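Local coordinates for leucine rich repeat and phosphatase domain containing protein (Entamoeba histolytica, PDB 3EMU) that has the fold of a dual specificity phosphatase and probably binds phosphorylated groups, although its signature loop departs from the sequence of the usual active enzymes, at residues 59-62 / 68-71; 78-83 / 106-111; 97-102 / 135-140; 123-126 / 130-133. All coordinates share one frame; numbering follows the deposited sequence. Where two conformers were deposited one is given.

Contact 1 of 4, residues 59-62 / 68-71; sequences LDIV and QLYD
Ile61 and Val62, in the loop that leaves strand 55-59, lie against Gln68 and Leu69 in the first turn of helix 68-85. The chain first bends at Asp60, the centre of an inverse gamma turn closed by a weak bond from Ile61 N to Leu59 O; a solvent-exposed bend suits an aspartate. Ile61 then reaches over the start of the helix. Its CG1 passes Gln68 O at 3.9 Å, and its tip, CD1, rests 3.9 Å from Leu69 CD1, a methyl-to-methyl contact that suits two branched aliphatic residues in a buried place. Val62 gives the polar part: its N donates to Gln68 OE1 at 3.1 Å, with a bent N-H...O angle of 141° and the donor 38° above the carbonyl plane. Gln68 gets there because CG lies anti to its carbonyl carbon (chi1 -58°) and the chain beyond runs extended. The same OE1 also accepts from Ser63 N, so one amide oxygen grips two successive backbone N-H groups, while NE2 packs 3.6 Å from Val62 CG2. In active dual specificity phosphatases the loop between this strand and helix commonly carries the general acid; whether a residue here has that role is not established. Phe137 of helix 135-151 touches both Ile61 and Leu69, Ile61 also meets Val42 of strand 36-42, and Leu69 reaches Ala103 and Ile104 of helix 100-112.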
# COMPACT_ATOMS: atom_id res chain seq x y z
N LEU A 59 -1.59 7.93 -7.05
CA LEU A 59 -2.45 7.06 -7.83
C LEU A 59 -3.84 7.65 -7.86
O LEU A 59 -4.41 8.00 -6.82
CB LEU A 59 -2.52 5.67 -7.23
CG LEU A 59 -1.19 5.05 -6.87
CD1 LEU A 59 -1.41 3.66 -6.32
CD2 LEU A 59 -0.26 5.05 -8.13
N ASP A 60 -4.41 7.69 -9.03
CA ASP A 60 -5.63 8.42 -9.19
C ASP A 60 -6.86 7.56 -9.00
O ASP A 60 -7.61 7.33 -9.94
CB ASP A 60 -5.67 9.01 -10.59
CG ASP A 60 -5.90 10.47 -10.55
OD1 ASP A 60 -7.11 10.81 -10.54
OD2 ASP A 60 -4.88 11.23 -10.46
N ILE A 61 -7.06 7.07 -7.80
CA ILE A 61 -8.17 6.19 -7.59
C ILE A 61 -9.29 6.97 -6.89
O ILE A 61 -9.15 7.38 -5.74
CB ILE A 61 -7.74 4.94 -6.81
CG1 ILE A 61 -6.56 4.28 -7.54
CG2 ILE A 61 -8.92 4.01 -6.67
CD1 ILE A 61 -5.76 3.38 -6.69
N VAL A 62 -10.38 7.18 -7.63
CA VAL A 62 -11.53 7.90 -7.09
C VAL A 62 -12.75 7.08 -6.72
O VAL A 62 -13.62 7.61 -6.03
CB VAL A 62 -11.99 9.14 -7.95
CG1 VAL A 62 -10.99 10.32 -7.78
CG2 VAL A 62 -12.22 8.77 -9.46
N GLN A 68 -9.85 0.98 -11.54
CA GLN A 68 -8.81 2.00 -11.37
C GLN A 68 -7.76 1.52 -10.42
O GLN A 68 -6.60 1.85 -10.57
CB GLN A 68 -9.38 3.31 -10.85
CG GLN A 68 -10.46 3.92 -11.70
CD GLN A 68 -11.19 5.11 -11.00
OE1 GLN A 68 -11.30 5.17 -9.78
NE2 GLN A 68 -11.69 6.03 -11.80
N LEU A 69 -8.16 0.78 -9.42
CA LEU A 69 -7.16 0.27 -8.52
C LEU A 69 -6.27 -0.81 -9.21
O LEU A 69 -5.04 -0.70 -9.22
CB LEU A 69 -7.79 -0.21 -7.20
CG LEU A 69 -6.68 -0.65 -6.22
CD1 LEU A 69 -6.75 0.08 -4.86
CD2 LEU A 69 -6.67 -2.20 -6.07
N TYR A 70 -6.91 -1.82 -9.79
CA TYR A 70 -6.25 -2.82 -10.59
C TYR A 70 -5.22 -2.16 -11.56
O TYR A 70 -4.03 -2.53 -11.56
CB TYR A 70 -7.32 -3.54 -11.42
CG TYR A 70 -6.78 -4.56 -12.35
CD1 TYR A 70 -6.43 -5.83 -11.87
CD2 TYR A 70 -6.60 -4.28 -13.72
CE1 TYR A 70 -5.92 -6.81 -12.72
CE2 TYR A 70 -6.11 -5.26 -14.60
CZ TYR A 70 -5.77 -6.54 -14.10
OH TYR A 70 -5.25 -7.56 -14.89
N ASP A 71 -5.69 -1.17 -12.33
CA ASP A 71 -4.89 -0.54 -13.36
C ASP A 71 -3.66 0.13 -12.78
O ASP A 71 -2.58 0.22 -13.42
CB ASP A 71 -5.74 0.46 -14.18
CG ASP A 71 -6.70 -0.25 -15.15
OD1 ASP A 71 -6.44 -1.45 -15.50
OD2 ASP A 71 -7.71 0.39 -15.57

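Contact 2 of 4, residues 78-83 / 106-111; sequences KFIIRS and IAFLMY
Phe108 of helix 100-112 is the bump here, and Ile80 and Ile81 of helix 68-85 shape the hollow that takes it. The axes of the two short helix segments stay 11.3 Å apart at closest approach and cross at -67°, too distant for small side chains to span, so a long flat residue and branched aliphatics bridge the gap. Phe108 CG stands anti to its own backbone N (chi1 174°), which carries the ring out toward helix 68-85, one face under Ile80 and an edge to Ile81. Ile80 CG2 sits 3.7 Å from the ring centroid of Phe108 and 24° off the normal: a CH-pi contact shifted off the centre toward CE1, which is 3.4 Å from Ile80 CG2. The other branch of Ile80 ends in CD1, lying 4.1 Å from Phe108 CG, so the two arms of one beta-branched residue fit along the ring and its root. Both helices belong to the alpha/beta fold of the phosphatase domain: helix 68-85 forms the crossover between the parallel strands 55-59 and 89-94, and Ile80 also rests on Leu40 and Ile92 of the sheet. One residue on, Ile81 brings CG1 to the ring edge, 4.0 Å from Phe108 CE1. Its tip continues to the next bump, CD1 lying 4.0 Å from Tyr111 CE2 near the plane of that ring, the two side chains meeting at about a right angle. Tyr111, one turn after Phe108, is exposed, where a ring ending in a hydroxyl is at home; Phe108 is buried and stacks with Tyr112.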
# COMPACT_ATOMS: atom_id res chain seq x y z
N LYS A 78 6.19 -0.79 -8.79
CA LYS A 78 7.41 -0.22 -9.31
C LYS A 78 8.02 0.87 -8.41
O LYS A 78 9.25 0.83 -8.08
CB LYS A 78 7.12 0.35 -10.71
CG LYS A 78 8.41 0.76 -11.38
CD LYS A 78 8.21 1.81 -12.47
CE LYS A 78 9.52 1.97 -13.32
NZ LYS A 78 9.33 2.98 -14.45
N PHE A 79 7.18 1.83 -8.01
CA PHE A 79 7.60 2.94 -7.13
C PHE A 79 8.01 2.32 -5.83
O PHE A 79 9.06 2.63 -5.28
CB PHE A 79 6.39 3.89 -6.97
CG PHE A 79 6.63 5.09 -6.08
CD1 PHE A 79 7.26 6.25 -6.58
CD2 PHE A 79 6.14 5.11 -4.77
CE1 PHE A 79 7.44 7.39 -5.76
CE2 PHE A 79 6.30 6.24 -3.95
CZ PHE A 79 6.96 7.38 -4.45
N ILE A 80 7.24 1.33 -5.36
CA ILE A 80 7.66 0.65 -4.12
C ILE A 80 9.01 -0.08 -4.23
O ILE A 80 9.87 -0.01 -3.35
CB ILE A 80 6.58 -0.32 -3.62
CG1 ILE A 80 5.31 0.47 -3.25
CG2 ILE A 80 7.07 -1.13 -2.43
CD1 ILE A 80 4.11 -0.39 -2.89
N ILE A 81 9.20 -0.84 -5.30
CA ILE A 81 10.45 -1.60 -5.41
C ILE A 81 11.61 -0.63 -5.63
O ILE A 81 12.69 -0.84 -5.09
CB ILE A 81 10.36 -2.76 -6.48
CG1 ILE A 81 9.65 -3.93 -5.84
CG2 ILE A 81 11.75 -3.23 -6.87
CD1 ILE A 81 9.03 -4.85 -6.77
N ARG A 82 11.39 0.44 -6.39
CA ARG A 82 12.41 1.51 -6.49
C ARG A 82 12.90 1.98 -5.13
O ARG A 82 14.05 2.39 -4.99
CB ARG A 82 11.89 2.72 -7.27
CG ARG A 82 12.87 3.89 -7.31
CD ARG A 82 12.34 5.04 -8.17
NE ARG A 82 11.71 6.14 -7.43
CZ ARG A 82 10.83 6.99 -7.97
NH1 ARG A 82 10.46 6.87 -9.23
NH2 ARG A 82 10.31 7.97 -7.25
N SER A 83 12.05 1.93 -4.11
CA SER A 83 12.44 2.46 -2.81
C SER A 83 13.18 1.39 -2.01
O SER A 83 14.10 1.70 -1.24
CB SER A 83 11.20 3.05 -2.06
OG SER A 83 11.46 3.33 -0.68
N ILE A 106 -1.63 -4.84 0.12
CA ILE A 106 -1.98 -6.19 -0.18
C ILE A 106 -1.50 -6.63 -1.61
O ILE A 106 -0.85 -7.66 -1.72
CB ILE A 106 -3.46 -6.45 0.02
CG1 ILE A 106 -3.80 -6.34 1.53
CG2 ILE A 106 -3.85 -7.85 -0.55
CD1 ILE A 106 -5.31 -6.47 1.86
N ALA A 107 -1.87 -5.88 -2.66
CA ALA A 107 -1.42 -6.15 -4.01
C ALA A 107 0.11 -6.34 -4.06
O ALA A 107 0.63 -7.31 -4.68
CB ALA A 107 -1.85 -5.05 -4.94
N PHE A 108 0.83 -5.41 -3.42
CA PHE A 108 2.26 -5.50 -3.35
C PHE A 108 2.81 -6.81 -2.76
O PHE A 108 3.73 -7.41 -3.32
CB PHE A 108 2.86 -4.31 -2.59
CG PHE A 108 4.33 -4.44 -2.38
CD1 PHE A 108 5.24 -4.24 -3.47
CD2 PHE A 108 4.84 -4.83 -1.14
CE1 PHE A 108 6.61 -4.42 -3.31
CE2 PHE A 108 6.22 -5.00 -0.98
CZ PHE A 108 7.10 -4.80 -2.08
N LEU A 109 2.30 -7.23 -1.60
CA LEU A 109 2.75 -8.46 -0.95
C LEU A 109 2.31 -9.72 -1.72
O LEU A 109 3.03 -10.72 -1.71
CB LEU A 109 2.18 -8.53 0.45
CG LEU A 109 2.54 -7.49 1.52
CD1 LEU A 109 1.65 -7.75 2.77
CD2 LEU A 109 4.02 -7.54 1.91
N MET A 110 1.12 -9.69 -2.32
CA MET A 110 0.74 -10.75 -3.21
C MET A 110 1.93 -11.03 -4.18
O MET A 110 2.40 -12.16 -4.31
CB MET A 110 -0.56 -10.41 -3.97
CG MET A 110 -1.86 -10.41 -3.07
SD MET A 110 -3.33 -9.70 -3.79
CE MET A 110 -3.66 -10.77 -5.19
N TYR A 111 2.46 -9.97 -4.80
CA TYR A 111 3.49 -10.08 -5.82
C TYR A 111 4.85 -10.40 -5.20
O TYR A 111 5.57 -11.32 -5.63
CB TYR A 111 3.56 -8.74 -6.55
CG TYR A 111 4.63 -8.61 -7.61
CD1 TYR A 111 4.47 -9.21 -8.87
CD2 TYR A 111 5.79 -7.88 -7.36
CE1 TYR A 111 5.45 -9.09 -9.84
CE2 TYR A 111 6.80 -7.75 -8.34
CZ TYR A 111 6.62 -8.37 -9.58
OH TYR A 111 7.57 -8.24 -10.57

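Contact 3 of 4, residues 97-102 / 135-140; sequences GVNKAP and SGFILQ. With SO4 (sulfate ion), chain B.
The ring of Phe137, in the first turns of helix 135-151, reaches Asn99 and Lys100 beside a bound sulfate. Just before it, Gly136 N donates to Glu64 OE2. The Phe137 ring then meets Asn99 edge-on: its CD2 lies 3.5 Å from Asn99 OD1, and the amide and ring planes are 49° apart. That oxygen also accepts from Glu134 N, which holds the amide in place. Lys100 CG touches Phe137 CE2 at 3.6 Å, an apolar stem against an apolar ring. Residues 97-100 belong to the phosphate-binding P-loop of the family; by the sequence pattern, Ser94 and Lys100 appear to stand where active members have the nucleophilic cysteine and the arginine. The sulfate, probably from the crystallisation liquor, sits where a substrate phosphate would be expected: its O1 takes hydrogen bonds from Val98 N and Asn99 N, each at 3.0 Å, and Ser94 and Thr96 hydroxyls bind the ion too. Bends at chi3 (-112°) and chi4 curl Lys100 back to the anion, though the modelled separation of NZ is too short to trust. Farther along the helix, Gln140 OE1 accepts from Tyr70 N at the start of helix 68-85.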
# COMPACT_ATOMS: atom_id res chain seq x y z
N GLY A 97 -6.66 6.04 5.57
CA GLY A 97 -5.59 5.06 5.83
C GLY A 97 -6.16 3.66 6.04
O GLY A 97 -5.47 2.73 6.41
N VAL A 98 -7.44 3.49 5.76
CA VAL A 98 -8.14 2.29 6.20
C VAL A 98 -8.56 1.35 5.02
O VAL A 98 -8.68 0.13 5.20
CB VAL A 98 -9.37 2.78 7.08
CG1 VAL A 98 -10.69 2.23 6.62
CG2 VAL A 98 -9.09 2.60 8.58
N ASN A 99 -8.72 1.92 3.84
CA ASN A 99 -9.40 1.28 2.73
C ASN A 99 -8.42 1.17 1.53
O ASN A 99 -7.84 0.11 1.30
CB ASN A 99 -10.63 2.12 2.40
CG ASN A 99 -11.38 1.65 1.18
OD1 ASN A 99 -11.42 0.46 0.88
ND2 ASN A 99 -12.04 2.59 0.49
N LYS A 100 -8.21 2.28 0.82
CA LYS A 100 -7.35 2.30 -0.37
C LYS A 100 -5.84 1.98 -0.14
O LYS A 100 -5.27 1.17 -0.88
CB LYS A 100 -7.49 3.63 -1.12
CG LYS A 100 -8.78 3.76 -1.86
CD LYS A 100 -8.80 5.07 -2.65
CE LYS A 100 -9.80 6.08 -2.11
NZ LYS A 100 -9.43 6.53 -0.76
N ALA A 101 -5.20 2.61 0.85
CA ALA A 101 -3.79 2.33 1.10
C ALA A 101 -3.54 0.82 1.47
O ALA A 101 -2.56 0.20 0.98
CB ALA A 101 -3.17 3.26 2.14
N PRO A 102 -4.40 0.25 2.33
CA PRO A 102 -4.18 -1.18 2.63
C PRO A 102 -4.37 -2.12 1.42
O PRO A 102 -3.63 -3.10 1.32
CB PRO A 102 -5.21 -1.48 3.73
CG PRO A 102 -5.47 -0.08 4.39
CD PRO A 102 -5.36 0.89 3.25
N SER A 135 -15.74 -3.62 -0.71
CA SER A 135 -15.81 -4.85 -1.52
C SER A 135 -15.45 -4.71 -3.03
O SER A 135 -14.90 -5.65 -3.60
CB SER A 135 -17.16 -5.55 -1.37
OG SER A 135 -18.16 -4.71 -1.92
N GLY A 136 -15.74 -3.57 -3.67
CA GLY A 136 -15.24 -3.35 -5.02
C GLY A 136 -13.70 -3.39 -5.13
O GLY A 136 -13.14 -3.85 -6.14
N PHE A 137 -13.01 -2.91 -4.10
CA PHE A 137 -11.58 -3.04 -4.08
C PHE A 137 -11.09 -4.47 -3.88
O PHE A 137 -10.10 -4.85 -4.52
CB PHE A 137 -10.96 -2.08 -3.08
CG PHE A 137 -11.02 -0.63 -3.53
CD1 PHE A 137 -10.72 -0.30 -4.86
CD2 PHE A 137 -11.38 0.39 -2.64
CE1 PHE A 137 -10.76 1.02 -5.29
CE2 PHE A 137 -11.44 1.73 -3.07
CZ PHE A 137 -11.10 2.05 -4.38
N ILE A 138 -11.76 -5.23 -2.99
CA ILE A 138 -11.44 -6.64 -2.74
C ILE A 138 -11.55 -7.42 -4.08
O ILE A 138 -10.66 -8.22 -4.44
CB ILE A 138 -12.41 -7.29 -1.71
CG1 ILE A 138 -12.23 -6.71 -0.29
CG2 ILE A 138 -12.23 -8.81 -1.68
CD1 ILE A 138 -10.86 -6.72 0.24
N LEU A 139 -12.63 -7.14 -4.80
CA LEU A 139 -12.88 -7.73 -6.09
C LEU A 139 -11.74 -7.44 -7.09
O LEU A 139 -11.27 -8.35 -7.78
CB LEU A 139 -14.17 -7.14 -6.60
CG LEU A 139 -15.09 -7.94 -7.49
CD1 LEU A 139 -15.33 -9.33 -6.90
CD2 LEU A 139 -16.41 -7.14 -7.61
N GLN A 140 -11.31 -6.18 -7.18
CA GLN A 140 -10.15 -5.82 -8.00
C GLN A 140 -8.85 -6.51 -7.57
O GLN A 140 -7.96 -6.77 -8.39
CB GLN A 140 -9.93 -4.30 -8.02
CG GLN A 140 -11.05 -3.54 -8.72
CD GLN A 140 -10.83 -2.01 -8.77
OE1 GLN A 140 -9.86 -1.54 -9.37
NE2 GLN A 140 -11.76 -1.25 -8.16
S SO4 B . -9.44 5.65 2.53
O1 SO4 B . -8.44 4.82 3.23
O2 SO4 B . -9.74 5.23 1.19
O3 SO4 B . -10.66 5.50 3.30
O4 SO4 B . -8.95 7.00 2.43

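Contact 4 of 4, residues 123-126 / 130-133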
# COMPACT_ATOMS: atom_id res chain seq x y z
N LYS A 123 -2.27 -11.29 6.74
CA LYS A 123 -1.04 -10.73 7.17
C LYS A 123 -1.14 -9.21 7.45
O LYS A 123 -0.65 -8.73 8.47
CB LYS A 123 0.07 -11.01 6.13
CG LYS A 123 1.38 -10.25 6.42
CD LYS A 123 2.61 -10.84 5.70
CE LYS A 123 3.93 -10.19 6.23
NZ LYS A 123 5.18 -11.04 5.94
N VAL A 124 -1.70 -8.44 6.52
CA VAL A 124 -1.87 -7.01 6.76
C VAL A 124 -2.83 -6.77 7.93
O VAL A 124 -2.52 -6.02 8.88
CB VAL A 124 -2.36 -6.25 5.50
CG1 VAL A 124 -2.72 -4.78 5.86
CG2 VAL A 124 -1.29 -6.30 4.39
N GLN A 125 -3.98 -7.44 7.89
CA GLN A 125 -4.93 -7.33 8.97
C GLN A 125 -4.30 -7.54 10.34
O GLN A 125 -4.57 -6.78 11.28
CB GLN A 125 -6.10 -8.28 8.79
CG GLN A 125 -7.14 -8.14 9.91
CD GLN A 125 -8.27 -9.13 9.76
OE1 GLN A 125 -8.05 -10.35 9.76
NE2 GLN A 125 -9.50 -8.61 9.59
N GLY A 126 -3.46 -8.55 10.47
CA GLY A 126 -2.91 -8.86 11.78
C GLY A 126 -1.89 -7.84 12.20
O GLY A 126 -1.55 -7.71 13.36
N LEU A 130 -7.33 -1.95 12.00
CA LEU A 130 -8.33 -1.01 11.45
C LEU A 130 -8.67 -1.21 9.97
O LEU A 130 -9.53 -0.51 9.43
CB LEU A 130 -7.88 0.44 11.68
CG LEU A 130 -7.78 0.89 13.16
CD1 LEU A 130 -7.65 2.42 13.24
CD2 LEU A 130 -9.00 0.41 13.98
N ILE A 131 -7.98 -2.12 9.30
CA ILE A 131 -8.29 -2.45 7.91
C ILE A 131 -9.80 -2.56 7.59
O ILE A 131 -10.57 -3.32 8.23
CB ILE A 131 -7.51 -3.75 7.47
CG1 ILE A 131 -7.57 -3.96 5.97
CG2 ILE A 131 -7.96 -5.01 8.29
CD1 ILE A 131 -6.53 -4.98 5.46
N ASP A 132 -10.24 -1.83 6.57
CA ASP A 132 -11.66 -1.92 6.21
C ASP A 132 -11.85 -1.57 4.76
O ASP A 132 -12.16 -0.43 4.39
CB ASP A 132 -12.51 -1.03 7.14
CG ASP A 132 -14.02 -1.18 6.87
OD1 ASP A 132 -14.45 -2.15 6.18
OD2 ASP A 132 -14.76 -0.29 7.33
N ILE A 133 -11.65 -2.57 3.92
CA ILE A 133 -11.52 -2.30 2.49
C ILE A 133 -12.87 -2.50 1.87
O ILE A 133 -13.46 -3.54 2.09
CB ILE A 133 -10.44 -3.24 1.81
CG1 ILE A 133 -9.08 -3.00 2.48
CG2 ILE A 133 -10.38 -3.00 0.27
CD1 ILE A 133 -7.97 -4.02 2.16
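The connection from helix 117-127 to helix 135-151 folds back so that Ile131 packs against Val124 and Gln125. The methyl branches of Ile131 are divided between the two partners. With CG1 anti to the backbone N (chi1 -168°), the long arm ends in CD1, 3.8 Å from Val124 CG1, while the short branch, CG2, lies 3.6 Å from Gln125 CG. In both pairs the side chains cross at about a right angle. A beta-branched residue suits this place because its two arms diverge from one CB and reach two neighbouring residues of the helix. In the phosphatase fold this loop runs past the P-loop, and Asp132 N is hydrogen-bonded to Val98 O, so the loop is tied to the P-loop through the residue after Ile131. Gln125 meets the isoleucine with its aliphatic stem: the chain is extended, CB is 3.8 Å from Ile131 CG2, and the amide lies beyond, its NE2 4.1 Å from Ile131 CG2; a partly exposed place suits a residue with an apolar stem and a polar head. Val124 is buried between the loop and helix 100-112, touching Val105, Ile106 and Leu109, a place that suits a compact apolar residue.

Overall arrangement
From the N terminus, contact 1 closes the short loop between strand 55-59 and helix 68-85. Contact 2 then joins that helix to helix 100-112, closing the part of the chain that contains strand 89-94. Contact 3 starts inside it, at 97-102, and ends at helix 135-151, so contacts 2 and 3 cross. Contact 4 is nested within the loop of contact 3, at the turn after helix 117-127. Contacts 1 and 3 touch, their centres about 10 Å apart, through Phe137 and Gln140; contacts 3 and 4 touch beside the P-loop. Contact 4 also meets contact 2 through Ile106 and Leu109, joining helices 100-112 and 117-127 and the loop after the latter.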